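Local coordinates for ATP phosphoribosyltransferase regulatory subunit (Bacillus halodurans, PDB 3OD1), which is probably required, as the regulatory partner of HisG, for the first step of histidine biosynthesis and may allow its feedback inhibition by histidine, at residues Thr35-Leu40 with Leu153-Leu158; Ala147-Ala152 with Thr314-Arg319; Ala173-Val178 with Arg187-Leu192; Glu232-Ile237 with Thr244-Met249. One frame throughout, in Å; residues are numbered along the deposited sequence.

Interaction 1 (Thr35-Leu40 with Leu153-Leu158); sequences TEEINL and LKRAGL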
loop_
_atom_site.group_PDB
_atom_site.type_symbol
_atom_site.label_atom_id
_atom_site.label_comp_id
_atom_site.label_asym_id
_atom_site.label_seq_id
_atom_site.Cartn_x
_atom_site.Cartn_y
_atom_site.Cartn_z
ATOM N N THR B 35 -7.568 3.888 10.739
ATOM C CA THR B 35 -6.221 4.387 10.985
ATOM C C THR B 35 -6.252 5.704 11.765
ATOM O O THR B 35 -5.361 5.978 12.566
ATOM C CB THR B 35 -5.409 4.539 9.676
ATOM O OG1 THR B 35 -6.152 5.312 8.734
ATOM C CG2 THR B 35 -5.120 3.172 9.067
ATOM N N GLU B 36 -7.295 6.498 11.551
ATOM C CA GLU B 36 -7.482 7.721 12.328
ATOM C C GLU B 36 -7.713 7.427 13.812
ATOM O O GLU B 36 -7.167 8.114 14.666
ATOM C CB GLU B 36 -8.656 8.532 11.795
ATOM C CG GLU B 36 -8.236 9.819 11.112
ATOM C CD GLU B 36 -9.389 10.512 10.411
ATOM O OE1 GLU B 36 -10.349 10.928 11.101
ATOM O OE2 GLU B 36 -9.330 10.638 9.166
ATOM N N GLU B 37 -8.560 6.447 14.113
ATOM C CA GLU B 37 -8.796 6.050 15.509
ATOM C C GLU B 37 -7.505 5.513 16.122
ATOM O O GLU B 37 -7.101 5.904 17.220
ATOM C CB GLU B 37 -9.888 4.979 15.612
ATOM C CG GLU B 37 -10.279 4.620 17.051
ATOM C CD GLU B 37 -10.983 5.769 17.759
ATOM O OE1 GLU B 37 -11.475 6.661 17.054
ATOM O OE2 GLU B 37 -11.051 5.786 19.011
ATOM N N ILE B 38 -6.849 4.622 15.392
ATOM C CA ILE B 38 -5.588 4.050 15.847
ATOM C C ILE B 38 -4.563 5.130 16.209
ATOM O O ILE B 38 -3.841 5.019 17.212
ATOM C CB ILE B 38 -5.046 3.065 14.802
ATOM C CG1 ILE B 38 -5.939 1.805 14.766
ATOM C CG2 ILE B 38 -3.584 2.720 15.076
ATOM C CD1 ILE B 38 -5.698 0.926 13.537
ATOM N N ASN B 39 -4.519 6.196 15.418
ATOM C CA ASN B 39 -3.557 7.266 15.671
ATOM C C ASN B 39 -3.884 8.068 16.922
ATOM O O ASN B 39 -2.983 8.544 17.632
ATOM C CB ASN B 39 -3.460 8.198 14.468
ATOM C CG ASN B 39 -2.036 8.387 14.012
ATOM O OD1 ASN B 39 -1.523 9.505 14.010
ATOM N ND2 ASN B 39 -1.372 7.283 13.647
ATOM N N LEU B 40 -5.176 8.223 17.173
ATOM C CA LEU B 40 -5.662 8.865 18.394
ATOM C C LEU B 40 -5.294 8.109 19.680
ATOM O O LEU B 40 -5.361 8.672 20.770
ATOM C CB LEU B 40 -7.173 9.056 18.318
ATOM C CG LEU B 40 -7.614 10.104 17.280
ATOM C CD1 LEU B 40 -9.139 10.169 17.198
ATOM C CD2 LEU B 40 -7.053 11.468 17.634
ATOM N N LEU B 153 -13.504 -0.447 14.703
ATOM C CA LEU B 153 -14.584 -1.089 13.968
ATOM C C LEU B 153 -15.820 -0.195 13.928
ATOM O O LEU B 153 -16.424 -0.022 12.877
ATOM C CB LEU B 153 -14.921 -2.445 14.579
ATOM C CG LEU B 153 -13.844 -3.493 14.310
ATOM C CD1 LEU B 153 -14.178 -4.799 14.995
ATOM C CD2 LEU B 153 -13.689 -3.688 12.803
ATOM N N LYS B 154 -16.170 0.379 15.076
ATOM C CA LYS B 154 -17.268 1.337 15.177
ATOM C C LYS B 154 -17.082 2.551 14.279
ATOM O O LYS B 154 -18.012 2.977 13.596
ATOM C CB LYS B 154 -17.440 1.812 16.623
ATOM C CG LYS B 154 -18.106 0.796 17.524
ATOM C CD LYS B 154 -19.046 1.464 18.512
ATOM C CE LYS B 154 -18.323 1.918 19.764
ATOM N NZ LYS B 154 -19.301 2.312 20.826
ATOM N N ARG B 155 -15.885 3.124 14.291
ATOM C CA ARG B 155 -15.636 4.322 13.507
ATOM C C ARG B 155 -15.712 4.016 12.002
ATOM O O ARG B 155 -15.979 4.902 11.189
ATOM C CB ARG B 155 -14.279 4.926 13.867
ATOM C CG ARG B 155 -14.170 6.424 13.616
ATOM C CD ARG B 155 -12.711 6.805 13.419
ATOM N NE ARG B 155 -12.515 8.205 13.065
ATOM C CZ ARG B 155 -12.067 9.130 13.910
ATOM N NH1 ARG B 155 -11.767 8.800 15.164
ATOM N NH2 ARG B 155 -11.916 10.385 13.498
ATOM N N ALA B 156 -15.478 2.759 11.640
ATOM C CA ALA B 156 -15.586 2.340 10.251
ATOM C C ALA B 156 -17.040 2.074 9.847
ATOM O O ALA B 156 -17.326 1.901 8.671
ATOM C CB ALA B 156 -14.737 1.098 10.003
ATOM N N GLY B 157 -17.950 2.012 10.814
ATOM C CA GLY B 157 -19.360 1.853 10.499
ATOM C C GLY B 157 -19.964 0.535 10.948
ATOM O O GLY B 157 -21.167 0.327 10.822
ATOM N N LEU B 158 -19.140 -0.360 11.477
ATOM C CA LEU B 158 -19.631 -1.663 11.918
ATOM C C LEU B 158 -20.484 -1.526 13.180
ATOM O O LEU B 158 -20.126 -0.798 14.113
ATOM C CB LEU B 158 -18.468 -2.634 12.168
ATOM C CG LEU B 158 -18.838 -4.120 12.125
ATOM C CD1 LEU B 158 -19.357 -4.480 10.736
ATOM C CD2 LEU B 158 -17.642 -5.007 12.505
#
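R155 reaches across from the last turn of helix 139-155 and lays its guanidinium against helix 21-40, with E36 CB 3.9 Å above one face of it and E37 N over that same face. The chain is extended from CG to NE and leaves the backbone with CG anti to N (chi1 -154°), which carries the charged end clear of its own helix. There it enters a salt-bridge network with two consecutive glutamates. E37 OE1 sits 2.9 Å from R155 NH1 in the guanidinium plane and is met nearly along its C-O axis, a hydrogen bond bent to 141°. E36 sends an extended chain round to the other terminal nitrogen, where OE1 stands 2.9 Å from R155 NH2, its carboxylate turned 77° from the guanidinium. The third nitrogen is also taken: R155 NE bonds to Q33 one turn earlier on helix 21-40. L40 comes in obliquely, its CD1 3.6 Å from R155 NH1. L40 also packs on G362 of the second subunit and makes a weak backbone-carbonyl bond to R359 there, so the contact lies beside the subunit interface. Behind R155 the helix stops in a Schellman motif, with G157 at positive phi. A leucine in place of R155 would probably leave both carboxylates without their shared positive mate and Q33 without its donor. Since E37 OE2 is engaged by W41 NE1, the E37 carboxylate is held through both oxygens. One cation thus offsets two adjacent negative charges near the surface, and probably keeps them ionised, while tying two helix ends together.

Interaction 2 (Ala147-Ala152 with Thr314-Arg319); sequences ALMIAA and TGFGVR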
loop_
_atom_site.group_PDB
_atom_site.type_symbol
_atom_site.label_atom_id
_atom_site.label_comp_id
_atom_site.label_asym_id
_atom_site.label_seq_id
_atom_site.Cartn_x
_atom_site.Cartn_y
_atom_site.Cartn_z
ATOM N N ALA B 147 -10.335 -2.889 23.181
ATOM C CA ALA B 147 -11.118 -1.658 23.187
ATOM C C ALA B 147 -10.821 -0.775 21.978
ATOM O O ALA B 147 -11.720 -0.143 21.435
ATOM C CB ALA B 147 -10.896 -0.887 24.492
ATOM N N LEU B 148 -9.558 -0.717 21.570
ATOM C CA LEU B 148 -9.186 0.011 20.365
ATOM C C LEU B 148 -9.808 -0.649 19.134
ATOM O O LEU B 148 -10.404 0.025 18.302
ATOM C CB LEU B 148 -7.666 0.089 20.232
ATOM C CG LEU B 148 -7.087 0.653 18.926
ATOM C CD1 LEU B 148 -7.703 2.013 18.586
ATOM C CD2 LEU B 148 -5.570 0.751 19.042
HETATM N N MSE B 149 -9.699 -1.970 19.033
HETATM C CA MSE B 149 -10.294 -2.672 17.901
HETATM C C MSE B 149 -11.783 -2.359 17.780
HETATM O O MSE B 149 -12.299 -2.118 16.673
HETATM C CB MSE B 149 -10.105 -4.182 18.034
HETATM C CG MSE B 149 -10.312 -4.916 16.700
HETATM SE SE MSE B 149 -10.008 -6.843 16.808
HETATM C CE MSE B 149 -11.473 -7.347 17.974
ATOM N N ILE B 150 -12.474 -2.393 18.918
ATOM C CA ILE B 150 -13.900 -2.127 18.952
ATOM C C ILE B 150 -14.185 -0.688 18.536
ATOM O O ILE B 150 -15.134 -0.423 17.793
ATOM C CB ILE B 150 -14.494 -2.430 20.353
ATOM C CG1 ILE B 150 -14.436 -3.944 20.617
ATOM C CG2 ILE B 150 -15.919 -1.853 20.479
ATOM C CD1 ILE B 150 -14.870 -4.372 21.998
ATOM N N ALA B 151 -13.357 0.247 18.999
ATOM C CA ALA B 151 -13.571 1.650 18.662
ATOM C C ALA B 151 -13.282 1.898 17.182
ATOM O O ALA B 151 -13.952 2.707 16.520
ATOM C CB ALA B 151 -12.726 2.545 19.546
ATOM N N ALA B 152 -12.284 1.200 16.651
ATOM C CA ALA B 152 -11.938 1.354 15.234
ATOM C C ALA B 152 -13.023 0.741 14.338
ATOM O O ALA B 152 -13.413 1.328 13.334
ATOM C CB ALA B 152 -10.577 0.720 14.945
ATOM N N THR B 314 1.018 -8.095 22.622
ATOM C CA THR B 314 -0.307 -8.432 22.132
ATOM C C THR B 314 -0.657 -7.520 20.973
ATOM O O THR B 314 0.154 -6.684 20.583
ATOM C CB THR B 314 -1.379 -8.397 23.247
ATOM O OG1 THR B 314 -2.634 -8.817 22.703
ATOM C CG2 THR B 314 -1.517 -6.997 23.847
ATOM N N GLY B 315 -1.852 -7.685 20.409
ATOM C CA GLY B 315 -2.278 -6.848 19.307
ATOM C C GLY B 315 -3.441 -7.471 18.564
ATOM O O GLY B 315 -4.025 -8.436 19.038
ATOM N N PHE B 316 -3.798 -6.898 17.420
ATOM C CA PHE B 316 -4.867 -7.451 16.601
ATOM C C PHE B 316 -4.616 -7.173 15.122
ATOM O O PHE B 316 -3.836 -6.287 14.755
ATOM C CB PHE B 316 -6.245 -6.907 17.018
ATOM C CG PHE B 316 -6.462 -5.433 16.699
ATOM C CD1 PHE B 316 -6.830 -5.024 15.422
ATOM C CD2 PHE B 316 -6.329 -4.466 17.691
ATOM C CE1 PHE B 316 -7.036 -3.685 15.136
ATOM C CE2 PHE B 316 -6.544 -3.121 17.412
ATOM C CZ PHE B 316 -6.905 -2.730 16.146
ATOM N N GLY B 317 -5.288 -7.951 14.284
ATOM C CA GLY B 317 -5.286 -7.740 12.850
ATOM C C GLY B 317 -6.717 -7.769 12.332
ATOM O O GLY B 317 -7.551 -8.505 12.854
ATOM N N VAL B 318 -6.991 -6.955 11.318
ATOM C CA VAL B 318 -8.300 -6.895 10.679
ATOM C C VAL B 318 -8.159 -7.225 9.198
ATOM O O VAL B 318 -7.329 -6.630 8.521
ATOM C CB VAL B 318 -8.902 -5.488 10.798
ATOM C CG1 VAL B 318 -10.284 -5.439 10.112
ATOM C CG2 VAL B 318 -9.002 -5.076 12.275
ATOM N N ARG B 319 -8.959 -8.171 8.711
ATOM C CA ARG B 319 -9.030 -8.493 7.276
ATOM C C ARG B 319 -9.923 -7.499 6.565
ATOM O O ARG B 319 -11.139 -7.543 6.720
ATOM C CB ARG B 319 -9.602 -9.897 7.062
ATOM C CG ARG B 319 -8.593 -11.019 7.194
ATOM C CD ARG B 319 -7.700 -11.070 5.973
ATOM N NE ARG B 319 -8.443 -11.180 4.713
ATOM C CZ ARG B 319 -8.699 -12.327 4.079
ATOM N NH1 ARG B 319 -9.376 -12.317 2.940
ATOM N NH2 ARG B 319 -8.286 -13.487 4.579
#
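The 147-152 part of helix 139-155 passes over residues 314-319 of strand 313-319, and the two backbones come nearest at M149 and F316, whose CA atoms are 7.3 Å apart. The F316 ring stands up from the strand with CG between the backbone N and the carbonyl carbon (chi1 69°), and M149, a selenomethionine, lies across it. Its CG sits over the ring almost centrally, 3.7 Å from the centroid of F316 and 11° off the normal, a CH-pi contact. The chain then bends, bringing SE obliquely back toward the root of the ring, 3.8 Å from F316 CB, as a Met-aromatic contact. L148 comes to the edge instead, its CG 4.1 Å from F316 CE2 and near the ring plane. Cutting F316 back to an alanine is likely to open a gap beneath the helix and leave the M149 chain free to turn. Strand 313-319 runs straight into helix 320-327, with R319 at its N-cap, an arrangement consistent with motif 3 of class II synthetases. In the large mixed sheet it lies between strands 125-134 and 295-298, which supply V131 and C295 to the packing, while helix 21-40 borders helix 139-155 through M34 and E37.

Interaction 3 (Ala173-Val178 with Arg187-Leu192); sequences ALLMDV and RLRRFL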
loop_
_atom_site.group_PDB
_atom_site.type_symbol
_atom_site.label_atom_id
_atom_site.label_comp_id
_atom_site.label_asym_id
_atom_site.label_seq_id
_atom_site.Cartn_x
_atom_site.Cartn_y
_atom_site.Cartn_z
ATOM N N ALA B 173 -4.329 -25.516 30.781
ATOM C CA ALA B 173 -4.369 -25.996 32.170
ATOM C C ALA B 173 -5.385 -27.117 32.349
ATOM O O ALA B 173 -5.097 -28.133 32.991
ATOM C CB ALA B 173 -4.663 -24.854 33.141
ATOM N N LEU B 174 -6.572 -26.933 31.783
ATOM C CA LEU B 174 -7.629 -27.927 31.902
ATOM C C LEU B 174 -7.268 -29.224 31.189
ATOM O O LEU B 174 -7.352 -30.304 31.776
ATOM C CB LEU B 174 -8.953 -27.390 31.356
ATOM C CG LEU B 174 -10.116 -28.390 31.384
ATOM C CD1 LEU B 174 -10.383 -28.922 32.813
ATOM C CD2 LEU B 174 -11.376 -27.775 30.781
ATOM N N LEU B 175 -6.876 -29.118 29.923
ATOM C CA LEU B 175 -6.500 -30.297 29.152
ATOM C C LEU B 175 -5.399 -31.097 29.861
ATOM O O LEU B 175 -5.557 -32.293 30.102
ATOM C CB LEU B 175 -6.061 -29.900 27.742
ATOM C CG LEU B 175 -7.198 -29.919 26.714
ATOM C CD1 LEU B 175 -8.547 -29.602 27.376
ATOM C CD2 LEU B 175 -6.894 -29.006 25.542
HETATM N N MSE B 176 -4.295 -30.430 30.196
HETATM C CA MSE B 176 -3.190 -31.075 30.909
HETATM C C MSE B 176 -3.643 -31.738 32.198
HETATM O O MSE B 176 -3.357 -32.917 32.443
HETATM C CB MSE B 176 -2.084 -30.075 31.243
HETATM C CG MSE B 176 -1.149 -29.797 30.092
HETATM SE SE MSE B 176 -0.274 -31.401 29.408
HETATM C CE MSE B 176 0.238 -30.674 27.678
ATOM N N ASP B 177 -4.338 -30.983 33.037
ATOM C CA ASP B 177 -4.676 -31.513 34.343
ATOM C C ASP B 177 -5.475 -32.802 34.221
ATOM O O ASP B 177 -5.464 -33.633 35.134
ATOM C CB ASP B 177 -5.434 -30.497 35.187
ATOM C CG ASP B 177 -5.459 -30.887 36.643
ATOM O OD1 ASP B 177 -4.366 -30.987 37.240
ATOM O OD2 ASP B 177 -6.559 -31.102 37.180
ATOM N N VAL B 178 -6.151 -32.976 33.086
ATOM C CA VAL B 178 -6.973 -34.164 32.884
ATOM C C VAL B 178 -6.255 -35.311 32.175
ATOM O O VAL B 178 -6.369 -36.465 32.588
ATOM C CB VAL B 178 -8.262 -33.842 32.122
ATOM C CG1 VAL B 178 -8.983 -35.131 31.755
ATOM C CG2 VAL B 178 -9.157 -32.915 32.953
ATOM N N ARG B 187 -3.907 -33.664 20.988
ATOM C CA ARG B 187 -4.961 -34.337 20.236
ATOM C C ARG B 187 -6.318 -33.692 20.497
ATOM O O ARG B 187 -7.131 -33.525 19.576
ATOM C CB ARG B 187 -5.000 -35.829 20.595
ATOM C CG ARG B 187 -5.365 -36.743 19.430
ATOM C CD ARG B 187 -4.964 -38.194 19.696
ATOM N NE ARG B 187 -4.896 -38.974 18.460
ATOM C CZ ARG B 187 -5.464 -40.166 18.285
ATOM N NH1 ARG B 187 -6.148 -40.731 19.273
ATOM N NH2 ARG B 187 -5.345 -40.796 17.122
ATOM N N LEU B 188 -6.554 -33.331 21.755
ATOM C CA LEU B 188 -7.765 -32.612 22.147
ATOM C C LEU B 188 -7.783 -31.181 21.593
ATOM O O LEU B 188 -8.791 -30.739 21.044
ATOM C CB LEU B 188 -7.923 -32.599 23.672
ATOM C CG LEU B 188 -8.572 -33.839 24.295
ATOM C CD1 LEU B 188 -8.368 -33.881 25.814
ATOM C CD2 LEU B 188 -10.050 -33.900 23.942
ATOM N N ARG B 189 -6.665 -30.470 21.739
ATOM C CA ARG B 189 -6.549 -29.083 21.284
ATOM C C ARG B 189 -6.808 -28.960 19.783
ATOM O O ARG B 189 -7.354 -27.958 19.311
ATOM C CB ARG B 189 -5.151 -28.535 21.597
ATOM C CG ARG B 189 -5.137 -27.142 22.223
ATOM C CD ARG B 189 -3.721 -26.568 22.284
ATOM N NE ARG B 189 -2.716 -27.602 22.514
ATOM C CZ ARG B 189 -2.370 -28.061 23.712
ATOM N NH1 ARG B 189 -2.944 -27.581 24.805
ATOM N NH2 ARG B 189 -1.450 -29.006 23.819
ATOM N N ARG B 190 -6.389 -29.979 19.037
ATOM C CA ARG B 190 -6.575 -30.020 17.593
ATOM C C ARG B 190 -8.060 -30.010 17.229
ATOM O O ARG B 190 -8.474 -29.296 16.314
ATOM C CB ARG B 190 -5.904 -31.263 17.020
ATOM C CG ARG B 190 -6.249 -31.537 15.572
ATOM C CD ARG B 190 -5.460 -30.639 14.683
ATOM N NE ARG B 190 -4.041 -30.706 15.007
ATOM C CZ ARG B 190 -3.115 -29.968 14.408
ATOM N NH1 ARG B 190 -3.475 -29.108 13.456
ATOM N NH2 ARG B 190 -1.839 -30.088 14.762
ATOM N N PHE B 191 -8.863 -30.786 17.957
ATOM C CA PHE B 191 -10.312 -30.770 17.739
ATOM C C PHE B 191 -10.884 -29.364 17.928
ATOM O O PHE B 191 -11.713 -28.915 17.136
ATOM C CB PHE B 191 -11.033 -31.765 18.651
ATOM C CG PHE B 191 -10.847 -33.199 18.247
ATOM C CD1 PHE B 191 -11.459 -33.694 17.109
ATOM C CD2 PHE B 191 -10.056 -34.052 19.003
ATOM C CE1 PHE B 191 -11.290 -35.015 16.730
ATOM C CE2 PHE B 191 -9.881 -35.380 18.631
ATOM C CZ PHE B 191 -10.495 -35.860 17.494
ATOM N N LEU B 192 -10.436 -28.676 18.975
ATOM C CA LEU B 192 -10.902 -27.316 19.261
ATOM C C LEU B 192 -10.439 -26.352 18.181
ATOM O O LEU B 192 -11.206 -25.523 17.698
ATOM C CB LEU B 192 -10.398 -26.843 20.630
ATOM C CG LEU B 192 -10.872 -27.674 21.829
ATOM C CD1 LEU B 192 -10.096 -27.319 23.092
ATOM C CD2 LEU B 192 -12.373 -27.492 22.043
#
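L175 turns its CG to chi1 -92° and its branch to chi2 30°, both away from the usual staggered angles, and this points CD2 into the opposite helix; R189 bends at chi3, which brings its guanidinium end nearer that of L175. The setting is an antiparallel helical hairpin, helices 168-179 and 182-193 joined by a very short link, their local axes 146° apart in direction and 10.8 Å apart at closest approach. It falls in the chain between the motif 2 and motif 3 strands of the class II core, consistent with the helical insertion of histidyl-tRNA synthetases. Each of the close contacts involves L175. Its CG rests 4.1 Å from L188 CB, the two leucines meeting at a slant, and its CD2 also comes up to the backbone, 4.1 Å from R189 N. L192, one turn further on, comes in more loosely. The packing is thus apolar, one leucine set among the side chains of L188, R189 and L192. L217 of helix 211-220 touches both L175 and L188, and Y200 of helix 197-206 backs L188 and L192, which makes the hairpin part of a larger helical cluster. The charged end of R189 is paired through NH2 with D186 of its own helix, while NH1 makes a weak bond across the hairpin to N172 of helix 168-179. The aliphatic part of the chain packs as well: R189 CG lies 4.2 Å from L175 CD2.

Interaction 4 (Glu232-Ile237 with Thr244-Met249); sequences EARGLI and TALAEM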
loop_
_atom_site.group_PDB
_atom_site.type_symbol
_atom_site.label_atom_id
_atom_site.label_comp_id
_atom_site.label_asym_id
_atom_site.label_seq_id
_atom_site.Cartn_x
_atom_site.Cartn_y
_atom_site.Cartn_z
ATOM N N GLU B 232 -18.824 -20.403 35.543
ATOM C CA GLU B 232 -18.944 -21.832 35.266
ATOM C C GLU B 232 -17.582 -22.447 34.926
ATOM O O GLU B 232 -17.363 -23.645 35.110
ATOM C CB GLU B 232 -19.926 -22.072 34.115
ATOM C CG GLU B 232 -20.812 -20.874 33.780
ATOM C CD GLU B 232 -22.203 -20.971 34.384
ATOM O OE1 GLU B 232 -22.323 -20.982 35.628
ATOM O OE2 GLU B 232 -23.183 -21.027 33.609
ATOM N N ALA B 233 -16.664 -21.629 34.422
ATOM C CA ALA B 233 -15.343 -22.131 34.064
ATOM C C ALA B 233 -14.538 -22.477 35.314
ATOM O O ALA B 233 -13.693 -23.378 35.295
ATOM C CB ALA B 233 -14.594 -21.117 33.188
ATOM N N ARG B 234 -14.806 -21.763 36.403
ATOM C CA ARG B 234 -14.070 -21.974 37.652
ATOM C C ARG B 234 -14.209 -23.400 38.204
ATOM O O ARG B 234 -13.288 -23.923 38.827
ATOM C CB ARG B 234 -14.484 -20.948 38.714
ATOM C CG ARG B 234 -14.042 -19.527 38.400
ATOM C CD ARG B 234 -14.301 -18.587 39.561
ATOM N NE ARG B 234 -14.849 -17.314 39.105
ATOM C CZ ARG B 234 -14.121 -16.285 38.680
ATOM N NH1 ARG B 234 -14.718 -15.171 38.286
ATOM N NH2 ARG B 234 -12.797 -16.368 38.647
ATOM N N GLY B 235 -15.351 -24.030 37.947
ATOM C CA GLY B 235 -15.630 -25.355 38.476
ATOM C C GLY B 235 -14.894 -26.494 37.793
ATOM O O GLY B 235 -14.819 -27.607 38.334
ATOM N N LEU B 236 -14.336 -26.223 36.615
ATOM C CA LEU B 236 -13.717 -27.274 35.805
ATOM C C LEU B 236 -12.241 -27.491 36.086
ATOM O O LEU B 236 -11.681 -28.513 35.694
ATOM C CB LEU B 236 -13.900 -26.984 34.314
ATOM C CG LEU B 236 -15.342 -27.040 33.825
ATOM C CD1 LEU B 236 -15.373 -26.882 32.323
ATOM C CD2 LEU B 236 -15.972 -28.363 34.255
ATOM N N ILE B 237 -11.611 -26.532 36.755
ATOM C CA ILE B 237 -10.169 -26.570 36.973
ATOM C C ILE B 237 -9.806 -25.628 38.114
ATOM O O ILE B 237 -10.262 -24.483 38.156
ATOM C CB ILE B 237 -9.399 -26.167 35.686
ATOM C CG1 ILE B 237 -7.881 -26.142 35.913
ATOM C CG2 ILE B 237 -9.885 -24.820 35.174
ATOM C CD1 ILE B 237 -7.256 -27.505 36.071
ATOM N N THR B 244 -5.199 -18.614 37.598
ATOM C CA THR B 244 -4.542 -17.438 37.037
ATOM C C THR B 244 -5.179 -16.987 35.718
ATOM O O THR B 244 -5.496 -15.813 35.545
ATOM C CB THR B 244 -3.051 -17.710 36.794
ATOM O OG1 THR B 244 -2.404 -17.970 38.047
ATOM C CG2 THR B 244 -2.392 -16.518 36.117
ATOM N N ALA B 245 -5.352 -17.917 34.785
ATOM C CA ALA B 245 -5.988 -17.595 33.502
ATOM C C ALA B 245 -7.388 -17.024 33.703
ATOM O O ALA B 245 -7.757 -16.026 33.082
ATOM C CB ALA B 245 -6.039 -18.818 32.605
ATOM N N LEU B 246 -8.164 -17.650 34.580
ATOM C CA LEU B 246 -9.498 -17.152 34.884
ATOM C C LEU B 246 -9.428 -15.732 35.464
ATOM O O LEU B 246 -10.279 -14.894 35.174
ATOM C CB LEU B 246 -10.219 -18.098 35.848
ATOM C CG LEU B 246 -10.797 -19.385 35.248
ATOM C CD1 LEU B 246 -10.924 -20.488 36.295
ATOM C CD2 LEU B 246 -12.133 -19.118 34.579
ATOM N N ALA B 247 -8.406 -15.465 36.275
ATOM C CA ALA B 247 -8.262 -14.156 36.906
ATOM C C ALA B 247 -7.951 -13.075 35.885
ATOM O O ALA B 247 -8.391 -11.930 36.021
ATOM C CB ALA B 247 -7.177 -14.190 37.983
ATOM N N GLU B 248 -7.180 -13.440 34.866
ATOM C CA GLU B 248 -6.849 -12.505 33.802
ATOM C C GLU B 248 -8.086 -12.171 32.979
ATOM O O GLU B 248 -8.288 -11.021 32.581
ATOM C CB GLU B 248 -5.726 -13.060 32.934
ATOM C CG GLU B 248 -4.410 -13.102 33.684
ATOM C CD GLU B 248 -3.317 -13.797 32.916
ATOM O OE1 GLU B 248 -3.622 -14.436 31.887
ATOM O OE2 GLU B 248 -2.150 -13.705 33.343
HETATM N N MSE B 249 -8.929 -13.171 32.751
HETATM C CA MSE B 249 -10.173 -12.923 32.047
HETATM C C MSE B 249 -11.119 -12.031 32.839
HETATM O O MSE B 249 -11.771 -11.160 32.268
HETATM C CB MSE B 249 -10.839 -14.222 31.590
HETATM C CG MSE B 249 -10.520 -14.527 30.115
HETATM SE SE MSE B 249 -11.167 -16.259 29.525
HETATM C CE MSE B 249 -10.486 -17.342 30.999
#
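L246 does the apolar work here, its two methyl groups spread over neighbouring residues of the last turn of helix 228-234. CD2 presses on A233 CB at 3.5 Å, tighter than ordinary carbon contact. CD1 goes to the backbone of the next residue, 3.7 Å from R234 CA, and lies 3.9 Å from R234 CG. With CG anti to the carbonyl carbon (chi1 -77°), L246 holds this fork out from its helix. I237 is a looser neighbour, its carbonyl O 4.5 Å from L246 CD1.

The polar groups look to other partners. R234 bends at chi3 so that NH2 hangs 4.2 Å from L246 CB, yet its charge is met by E231, through NE, one turn back. Two carbonyls near the helix end have side-chain partners outside the segments: Y170 OH bonds to A233 O, and R216 NH2, from helix 211-220, to L236 O.

The contact joins consecutive helices 228-234 and 240-258 across a short connection, between the motif 2 and motif 3 strands, consistent with the insertion of histidyl-tRNA synthetases. Y170 of helix 168-179 touches L246, L236 and I237, and H167, ending strand 162-167, packs on A245 and M249, before and after L246.

How the interactions relate
The four contacts form two pairs in different parts of the fold. Interactions 1 and 2 have centres 9 Å apart and share helix 139-155; their segments alternate in sequence, and E37 touches A151 and L148, so helix 21-40, helix 139-155 and the central mixed sheet pack as one unit of the class II core. Interactions 3 and 4, centres 15 Å apart, follow in series within the loop closed by interaction 2. They touch where L174 and D177 meet L236 and I237. Interactions 1 and 3 lie about 37 Å apart between centres, across the chain's centre, consistent with a helical region inserted between strands of that core, still tied to the sheet through strand 162-167.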